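Local coordinates for endoglucanase (Bacillus akibai, PDB 1UWW), which hydrolyses internal beta-1,4-glucosidic linkages in cellulose and related beta-glucans, this chain being its family 28 carbohydrate-binding module, specific for non-crystalline cellulose, at residues P64-N67 and W68-A71; I128-D131 and E132-E135; T155-Q158 and D159-L163. All blocks are in the same frame, centred on the assembly; numbering follows the deposited sequence.

Contact 1. Residues P64-N67 and W68-A71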
ATOM      1  N   PRO A  64     -14.516  -5.275   8.218  1.00 27.87           N
ATOM      2  CA  PRO A  64     -14.956  -5.784   6.904  1.00 28.98           C
ATOM      3  C   PRO A  64     -13.819  -6.369   6.059  1.00 29.53           C
ATOM      4  O   PRO A  64     -12.675  -5.912   6.155  1.00 30.29           O
ATOM      5  CB  PRO A  64     -15.540  -4.543   6.226  1.00 28.71           C
ATOM      6  CG  PRO A  64     -15.961  -3.656   7.359  1.00 28.67           C
ATOM      7  CD  PRO A  64     -14.915  -3.870   8.418  1.00 28.03           C
ATOM      8  N   SER A  65     -14.116  -7.365   5.230  1.00 31.20           N
ATOM      9  CA  SER A  65     -13.072  -7.962   4.396  1.00 31.32           C
ATOM     10  C   SER A  65     -12.600  -6.984   3.321  1.00 30.54           C
ATOM     11  O   SER A  65     -11.430  -7.024   2.936  1.00 31.11           O
ATOM     12  CB  SER A  65     -13.531  -9.271   3.764  1.00 32.15           C
ATOM     13  OG  SER A  65     -14.603  -9.048   2.887  1.00 34.16           O
ATOM     14  N   ASP A  66     -13.492  -6.093   2.880  1.00 29.11           N
ATOM     15  CA  ASP A  66     -13.086  -4.940   2.062  1.00 27.99           C
ATOM     16  C   ASP A  66     -12.311  -3.988   2.978  1.00 27.00           C
ATOM     17  O   ASP A  66     -12.908  -3.276   3.776  1.00 27.00           O
ATOM     18  CB  ASP A  66     -14.304  -4.243   1.442  1.00 27.64           C
ATOM     19  CG  ASP A  66     -13.941  -2.972   0.654  1.00 29.30           C
ATOM     20  OD1 ASP A  66     -12.741  -2.630   0.564  1.00 26.25           O
ATOM     21  OD2 ASP A  66     -14.805  -2.250   0.102  1.00 31.20           O
ATOM     22  N   ASN A  67     -10.988  -3.988   2.845  1.00 27.22           N
ATOM     23  CA  ASN A  67     -10.109  -3.206   3.711  1.00 27.07           C
ATOM     24  C   ASN A  67     -10.226  -1.681   3.600  1.00 25.85           C
ATOM     25  O   ASN A  67      -9.608  -0.971   4.390  1.00 26.42           O
ATOM     26  CB  ASN A  67      -8.647  -3.621   3.486  1.00 28.24           C
ATOM     27  CG  ASN A  67      -8.321  -4.954   4.127  1.00 30.52           C
ATOM     28  OD1 ASN A  67      -8.538  -5.149   5.326  1.00 35.36           O
ATOM     29  ND2 ASN A  67      -7.780  -5.882   3.333  1.00 35.13           N
ATOM     30  N   TRP A  68     -10.961  -1.181   2.606  1.00 23.58           N
ATOM     31  CA  TRP A  68     -11.227   0.246   2.442  1.00 22.52           C
ATOM     32  C   TRP A  68     -12.656   0.661   2.804  1.00 22.29           C
ATOM     33  O   TRP A  68     -12.976   1.840   2.813  1.00 22.80           O
ATOM     34  CB  TRP A  68     -10.920   0.695   1.009  1.00 21.63           C
ATOM     35  CG  TRP A  68      -9.464   0.857   0.682  1.00 20.16           C
ATOM     36  CD1 TRP A  68      -8.380   0.603   1.482  1.00 22.32           C
ATOM     37  CD2 TRP A  68      -8.941   1.332  -0.543  1.00 19.36           C
ATOM     38  NE1 TRP A  68      -7.218   0.890   0.804  1.00 22.25           N
ATOM     39  CE2 TRP A  68      -7.538   1.333  -0.442  1.00 21.77           C
ATOM     40  CE3 TRP A  68      -9.523   1.742  -1.735  1.00 23.74           C
ATOM     41  CZ2 TRP A  68      -6.713   1.749  -1.478  1.00 22.63           C
ATOM     42  CZ3 TRP A  68      -8.691   2.146  -2.782  1.00 24.65           C
ATOM     43  CH2 TRP A  68      -7.306   2.164  -2.627  1.00 23.06           C
ATOM     44  N   ALA A  69     -13.522  -0.284   3.172  1.00 21.89           N
ATOM     45  CA  ALA A  69     -14.887   0.099   3.535  1.00 21.68           C
ATOM     46  C   ALA A  69     -14.984   1.110   4.689  1.00 21.38           C
ATOM     47  O   ALA A  69     -15.845   1.963   4.638  1.00 23.49           O
ATOM     48  CB  ALA A  69     -15.723  -1.120   3.845  1.00 22.43           C
ATOM     49  N   THR A  70     -14.143   0.977   5.711  1.00 20.27           N
ATOM     50  CA  THR A  70     -14.192   1.849   6.884  1.00 20.74           C
ATOM     51  C   THR A  70     -13.257   3.061   6.796  1.00 20.04           C
ATOM     52  O   THR A  70     -13.162   3.828   7.753  1.00 20.42           O
ATOM     53  CB  THR A  70     -13.795   1.078   8.135  1.00 20.05           C
ATOM     54  OG1 THR A  70     -12.456   0.627   8.009  1.00 21.45           O
ATOM     55  CG2 THR A  70     -14.648  -0.195   8.325  1.00 22.31           C
ATOM     56  N   ALA A  71     -12.561   3.221   5.666  1.00 19.11           N
ATOM     57  CA  ALA A  71     -11.514   4.243   5.549  1.00 19.63           C
ATOM     58  C   ALA A  71     -12.092   5.601   5.282  1.00 18.34           C
ATOM     59  O   ALA A  71     -12.830   5.759   4.305  1.00 18.83           O
ATOM     60  CB  ALA A  71     -10.592   3.890   4.420  1.00 18.77           C
TER
HETATM   61  O   HOH W   1     -12.557  -1.564   5.921  1.00 26.27           O
HETATM   62  O   HOH W   2     -10.156   0.977   6.365  1.00 20.39           O
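D66 turns its carboxylate back against the W68-A69 backbone. Its CG lies anti to the backbone N (chi1 176°), which swings the acid forward so that OD1 takes the N-H of W68 at 3.1 Å, the donor standing above the carboxylate plane. The other oxygen, OD2, comes within 4.0 Å of A69 CB. The backbone repeats the grip: A69 N reaches D66 O at 3.1 Å, closing a type I beta turn from D66 to A69, and a second such turn follows from W68 to A71. Where the stretch closes on itself, the P64 ring lies obliquely against T70, CD 3.7 Å from T70 CG2. Between these contacts a water donates to D66 O and accepts from T70 N, while another water links N67 O to T70 OG1. OD1 of D66 has a second partner, a salt bridge to K124 of the second subunit, and that lysine also packs on N67 and W68. The loop joins strand 50-58 to strand 73-77; the buried indole of W68 rests on I169 and A171 of strand 165-173, and A71 is hydrogen-bonded through its backbone to G37.

Contact 2. Residues I128-D131 and E132-E135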
ATOM      1  N   ILE A 128       1.573   4.271   8.860  1.00 18.80           N
ATOM      2  CA  ILE A 128       1.799   4.707  10.226  1.00 19.31           C
ATOM      3  C   ILE A 128       1.550   3.532  11.148  1.00 18.99           C
ATOM      4  O   ILE A 128       0.477   2.939  11.117  1.00 19.09           O
ATOM      5  CB  ILE A 128       0.816   5.835  10.568  1.00 19.69           C
ATOM      6  CG1 ILE A 128       1.177   7.061   9.726  1.00 21.15           C
ATOM      7  CG2 ILE A 128       0.868   6.165  12.056  1.00 20.99           C
ATOM      8  CD1 ILE A 128       0.284   8.194   9.880  1.00 21.97           C
ATOM      9  N   ASN A 129       2.529   3.207  11.968  1.00 18.28           N
ATOM     10  CA  ASN A 129       2.477   2.037  12.839  1.00 18.24           C
ATOM     11  C   ASN A 129       2.150   2.492  14.265  1.00 18.46           C
ATOM     12  O   ASN A 129       2.951   3.173  14.915  1.00 18.96           O
ATOM     13  CB  ASN A 129       3.820   1.310  12.772  1.00 19.01           C
ATOM     14  CG  ASN A 129       3.780  -0.049  13.403  1.00 19.46           C
ATOM     15  OD1 ASN A 129       3.012  -0.284  14.342  1.00 20.42           O
ATOM     16  ND2 ASN A 129       4.595  -0.958  12.895  1.00 19.45           N
ATOM     17  N   PHE A 130       0.968   2.132  14.761  1.00 18.51           N
ATOM     18  CA  PHE A 130       0.545   2.591  16.104  1.00 19.25           C
ATOM     19  C   PHE A 130       1.352   1.955  17.217  1.00 20.09           C
ATOM     20  O   PHE A 130       1.349   2.448  18.356  1.00 21.80           O
ATOM     21  CB  PHE A 130      -0.953   2.391  16.309  1.00 19.04           C
ATOM     22  CG  PHE A 130      -1.806   3.209  15.355  1.00 18.71           C
ATOM     23  CD1 PHE A 130      -1.702   4.599  15.343  1.00 20.59           C
ATOM     24  CD2 PHE A 130      -2.662   2.627  14.478  1.00 19.88           C
ATOM     25  CE1 PHE A 130      -2.468   5.363  14.467  1.00 21.37           C
ATOM     26  CE2 PHE A 130      -3.438   3.391  13.616  1.00 19.09           C
ATOM     27  CZ  PHE A 130      -3.326   4.768  13.622  1.00 20.96           C
ATOM     28  N   ASP A 131       2.090   0.897  16.910  1.00 20.51           N
ATOM     29  CA  ASP A 131       2.960   0.310  17.914  1.00 21.89           C
ATOM     30  C   ASP A 131       4.242   1.081  18.071  1.00 22.93           C
ATOM     31  O   ASP A 131       5.032   0.797  18.985  1.00 25.22           O
ATOM     32  CB  ASP A 131       3.294  -1.135  17.556  1.00 21.78           C
ATOM     33  CG  ASP A 131       2.086  -2.009  17.561  1.00 22.24           C
ATOM     34  OD1 ASP A 131       1.248  -1.882  18.499  1.00 25.56           O
ATOM     35  OD2 ASP A 131       1.857  -2.817  16.643  1.00 23.26           O
ATOM     36  N   GLU A 132       4.474   2.046  17.183  1.00 23.48           N
ATOM     37  CA  GLU A 132       5.689   2.837  17.194  1.00 24.64           C
ATOM     38  C   GLU A 132       5.430   4.305  17.610  1.00 24.04           C
ATOM     39  O   GLU A 132       6.256   5.171  17.319  1.00 25.03           O
ATOM     40  CB  GLU A 132       6.361   2.796  15.809  1.00 23.92           C
ATOM     41  CG  GLU A 132       6.614   1.399  15.244  1.00 28.72           C
ATOM     42  CD  GLU A 132       7.888   0.790  15.719  1.00 31.19           C
ATOM     43  OE1 GLU A 132       8.711   1.489  16.374  1.00 32.23           O
ATOM     44  OE2 GLU A 132       8.064  -0.410  15.438  1.00 31.22           O
ATOM     45  N   LEU A 133       4.310   4.605  18.268  1.00 24.80           N
ATOM     46  CA  LEU A 133       4.029   5.998  18.691  1.00 25.42           C
ATOM     47  C   LEU A 133       5.071   6.632  19.623  1.00 27.15           C
ATOM     48  O   LEU A 133       5.309   7.851  19.590  1.00 26.69           O
ATOM     49  CB  LEU A 133       2.644   6.088  19.332  1.00 25.05           C
ATOM     50  CG  LEU A 133       1.456   5.897  18.401  1.00 26.20           C
ATOM     51  CD1 LEU A 133       0.168   5.883  19.190  1.00 28.02           C
ATOM     52  CD2 LEU A 133       1.419   6.978  17.345  1.00 27.00           C
ATOM     53  N   GLU A 134       5.702   5.817  20.442  1.00 28.77           N
ATOM     54  CA  GLU A 134       6.689   6.301  21.403  1.00 30.37           C
ATOM     55  C   GLU A 134       7.939   6.844  20.682  1.00 30.88           C
ATOM     56  O   GLU A 134       8.655   7.679  21.241  1.00 32.40           O
ATOM     57  CB  GLU A 134       7.029   5.169  22.388  1.00 30.97           C
ATOM     58  CG  GLU A 134       7.528   3.890  21.722  1.00 35.73           C
ATOM     59  CD  GLU A 134       6.440   2.872  21.354  1.00 39.96           C
ATOM     60  OE1 GLU A 134       5.226   3.218  21.258  1.00 43.28           O
ATOM     61  OE2 GLU A 134       6.815   1.698  21.148  1.00 43.61           O
ATOM     62  N   GLU A 135       8.161   6.405  19.440  1.00 30.13           N
ATOM     63  CA  GLU A 135       9.281   6.854  18.587  1.00 30.48           C
ATOM     64  C   GLU A 135       8.927   8.003  17.628  1.00 29.26           C
ATOM     65  O   GLU A 135       9.813   8.549  16.968  1.00 29.91           O
ATOM     66  CB  GLU A 135       9.824   5.682  17.742  1.00 30.90           C
ATOM     67  CG  GLU A 135      10.752   4.712  18.475  1.00 35.34           C
ATOM     68  CD  GLU A 135      10.043   3.801  19.460  1.00 39.06           C
ATOM     69  OE1 GLU A 135       8.999   3.197  19.095  1.00 42.16           O
ATOM     70  OE2 GLU A 135      10.532   3.688  20.609  1.00 43.38           O
TER
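E132 turns its side chain back over N129. CB starts 3.5 Å from N129 O, the carbonyl that also accepts the backbone N-H of E132 at 3.0 Å. With chi1 at -53°, CG is placed beside its own backbone N and anti to the carbonyl carbon, and this methylene comes to 3.7 Å from N129 CG, packing against the amide group. The chain then bends at chi2, and the carboxylate ends with its plane 81° from that of the amide, almost perpendicular to it. At the tip, OE2 is hydrogen-bonded to the backbone N of G103 of the second subunit and also lies close to D131 OD2 of that subunit. The nearby like charge would tend to favour protonation of one of the two acids, while the G103 N-H would probably stabilise the ionised form of E132.

Both polar atoms of the N129 amide are engaged. OD1 accepts the N-H of D131 at 3.0 Å in an Asx turn, and ND2 is bonded to OD1 of N129 of the second subunit. Further along, L133 packs beside the F130 carbonyl, CG 3.5 Å from F130 O, and its CD2 approaches the edge of the F130 ring. The buried N-H of L133 has no partner in the model.

The segment thus turns the chain out of the end of strand 120-129 into the loop leading to strand 138-139. I128 and F130 keep backbone bonds to M105 and G103, and F130 also packs on L95 of strand 88-97. L133 lies on Y143 and Y145 of strand 142-150, its side chain about 9 Å from a bound calcium ion.

Contact 3. Residues T155-Q158 and D159-L163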
ATOM      1  N   THR A 155       3.639   5.690 -13.779  1.00 23.35           N
ATOM      2  CA  THR A 155       3.981   5.657 -15.199  1.00 24.31           C
ATOM      3  C   THR A 155       2.807   5.860 -16.116  1.00 24.07           C
ATOM      4  O   THR A 155       3.028   6.202 -17.277  1.00 25.11           O
ATOM      5  CB  THR A 155       4.662   4.353 -15.594  1.00 24.46           C
ATOM      6  OG1 THR A 155       3.779   3.247 -15.353  1.00 26.56           O
ATOM      7  CG2 THR A 155       5.909   4.115 -14.745  1.00 25.20           C
ATOM      8  N   ASN A 156       1.580   5.691 -15.632  1.00 24.19           N
ATOM      9  CA  ASN A 156       0.401   5.849 -16.492  1.00 25.65           C
ATOM     10  C   ASN A 156      -0.172   7.252 -16.484  1.00 24.93           C
ATOM     11  O   ASN A 156      -1.323   7.474 -16.871  1.00 26.87           O
ATOM     12  CB  ASN A 156      -0.683   4.850 -16.117  1.00 26.25           C
ATOM     13  CG  ASN A 156      -0.600   3.582 -16.927  1.00 29.78           C
ATOM     14  OD1 ASN A 156      -0.345   3.609 -18.143  1.00 34.78           O
ATOM     15  ND2 ASN A 156      -0.834   2.471 -16.271  1.00 29.49           N
ATOM     16  N   ILE A 157       0.624   8.209 -16.020  1.00 22.62           N
ATOM     17  CA  ILE A 157       0.332   9.609 -16.283  1.00 22.17           C
ATOM     18  C   ILE A 157       1.582  10.238 -16.858  1.00 21.54           C
ATOM     19  O   ILE A 157       2.665   9.691 -16.777  1.00 22.38           O
ATOM     20  CB  ILE A 157      -0.143  10.403 -15.023  1.00 21.23           C
ATOM     21  CG1 ILE A 157       0.977  10.517 -13.988  1.00 21.42           C
ATOM     22  CG2 ILE A 157      -1.437   9.799 -14.425  1.00 22.51           C
ATOM     23  CD1 ILE A 157       0.599  11.250 -12.733  1.00 22.51           C
ATOM     24  N   GLN A 158       1.388  11.403 -17.452  1.00 20.26           N
ATOM     25  CA  GLN A 158       2.474  12.255 -17.911  1.00 19.72           C
ATOM     26  C   GLN A 158       2.430  13.554 -17.135  1.00 19.69           C
ATOM     27  O   GLN A 158       1.500  13.804 -16.364  1.00 19.12           O
ATOM     28  CB  GLN A 158       2.270  12.519 -19.383  1.00 19.53           C
ATOM     29  CG  GLN A 158       2.369  11.235 -20.176  1.00 21.38           C
ATOM     30  CD  GLN A 158       1.965  11.375 -21.589  1.00 23.32           C
ATOM     31  OE1 GLN A 158       1.018  12.105 -21.922  1.00 25.96           O
ATOM     32  NE2 GLN A 158       2.657  10.641 -22.442  1.00 23.93           N
ATOM     33  N   ASP A 159       3.430  14.401 -17.317  1.00 18.61           N
ATOM     34  CA  ASP A 159       3.513  15.616 -16.523  1.00 18.85           C
ATOM     35  C   ASP A 159       2.383  16.590 -16.793  1.00 19.37           C
ATOM     36  O   ASP A 159       2.040  17.394 -15.926  1.00 21.11           O
ATOM     37  CB  ASP A 159       4.864  16.300 -16.743  1.00 17.86           C
ATOM     38  CG  ASP A 159       6.023  15.545 -16.113  1.00 20.65           C
ATOM     39  OD1 ASP A 159       5.796  14.506 -15.429  1.00 20.03           O
ATOM     40  OD2 ASP A 159       7.217  15.936 -16.214  1.00 21.52           O
ATOM     41  N   ASP A 160       1.770  16.520 -17.964  1.00 19.06           N
ATOM     42  CA  ASP A 160       0.647  17.381 -18.324  1.00 19.33           C
ATOM     43  C   ASP A 160      -0.733  16.693 -18.285  1.00 19.31           C
ATOM     44  O   ASP A 160      -1.738  17.283 -18.648  1.00 20.98           O
ATOM     45  CB  ASP A 160       0.873  18.049 -19.695  1.00 19.20           C
ATOM     46  CG  ASP A 160       0.759  17.089 -20.867  1.00 22.66           C
ATOM     47  OD1 ASP A 160       0.645  15.853 -20.710  1.00 20.64           O
ATOM     48  OD2 ASP A 160       0.797  17.543 -22.038  1.00 23.97           O
ATOM     49  N   THR A 161      -0.790  15.449 -17.836  1.00 20.04           N
ATOM     50  CA  THR A 161      -2.077  14.741 -17.753  1.00 20.28           C
ATOM     51  C   THR A 161      -3.027  15.408 -16.753  1.00 19.77           C
ATOM     52  O   THR A 161      -2.651  15.621 -15.591  1.00 19.95           O
ATOM     53  CB  THR A 161      -1.854  13.315 -17.295  1.00 20.10           C
ATOM     54  OG1 THR A 161      -1.017  12.637 -18.235  1.00 22.06           O
ATOM     55  CG2 THR A 161      -3.176  12.526 -17.241  1.00 21.37           C
ATOM     56  N   LEU A 162      -4.249  15.709 -17.161  1.00 20.64           N
ATOM     57  CA  LEU A 162      -5.259  16.262 -16.270  1.00 20.66           C
ATOM     58  C   LEU A 162      -5.723  15.149 -15.342  1.00 19.95           C
ATOM     59  O   LEU A 162      -6.235  14.130 -15.777  1.00 20.12           O
ATOM     60  CB  LEU A 162      -6.435  16.844 -17.042  1.00 21.34           C
ATOM     61  CG  LEU A 162      -6.064  18.092 -17.844  1.00 24.05           C
ATOM     62  CD1 LEU A 162      -7.219  18.418 -18.807  1.00 26.54           C
ATOM     63  CD2 LEU A 162      -5.744  19.270 -16.978  1.00 24.18           C
ATOM     64  N   LEU A 163      -5.548  15.359 -14.043  1.00 18.73           N
ATOM     65  CA  LEU A 163      -5.820  14.339 -13.046  1.00 19.14           C
ATOM     66  C   LEU A 163      -7.247  14.405 -12.494  1.00 18.57           C
ATOM     67  O   LEU A 163      -7.713  13.421 -11.901  1.00 17.61           O
ATOM     68  CB  LEU A 163      -4.782  14.448 -11.922  1.00 18.19           C
ATOM     69  CG  LEU A 163      -3.328  14.263 -12.381  1.00 18.08           C
ATOM     70  CD1 LEU A 163      -2.355  14.595 -11.241  1.00 18.95           C
ATOM     71  CD2 LEU A 163      -3.114  12.859 -12.898  1.00 20.76           C
TER
HETATM   72  O   HOH W   3      -0.219  14.934 -14.353  1.00 19.40           O
HETATM   73  O   HOH W   4      -0.899  13.714 -21.070  1.00 34.06           O
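T161 and Q158 are tied by two direct hydrogen bonds running in opposite directions. The hydroxyl OG1 of T161 accepts the backbone N-H of Q158 at 2.8 Å, nearly straight at 162°, and the N-H of T161 returns to Q158 O at 3.2 Å, closing a type I beta turn from Q158 to T161 in the loop between strands 142-150 and 165-173. With chi1 at -61°, OG1 of T161 sits beside its own backbone N, where it faces the Q158 N-H. The same OG1 donates a hydrogen bond to a water 3.0 Å away, and this water donates to Q158 OE1 at 2.6 Å and to D160 OD1 at 2.7 Å. The Q158 and D160 side chains run side by side, pointing the same way, and the water joins their ends. A second water donates to both Q158 O and T161 O, so the Q158 carbonyl has two donors. The I157 and L163 side chains cross at about a right angle, CG2 of I157 meeting CD2 of L163 at 3.8 Å.

D159 turns its OD1 to salt bridges with R152 and R83, two positive charges that would probably keep its carboxylate ionised. In the turn itself, one hydroxyl acts as both acceptor and donor: the backbone N-H it accepts and the water it donates to together restrict its rotation.

How the contacts relate
The three contacts follow one another along the chain and none touches another. Contacts 1 and 2 have centres about 22 Å apart and nearest atoms about 11 Å apart; contact 3 lies about 28 Å from contact 1 and 34 Å from contact 2 between centres, and on the opposite side of the chain's centre from contact 2. All three belong to the carbohydrate-binding module, a beta-sandwich of two antiparallel sheets, and in each a turn or loop leads out of or between its strands. Contact 2 approaches a calcium ion through L133, but the residues that hold calcium, such as D92 and E146, belong to none of the contacts. Each reaches the second subunit through polar groups, contact 3 by a hydrogen bond from N156 to N116 of that subunit.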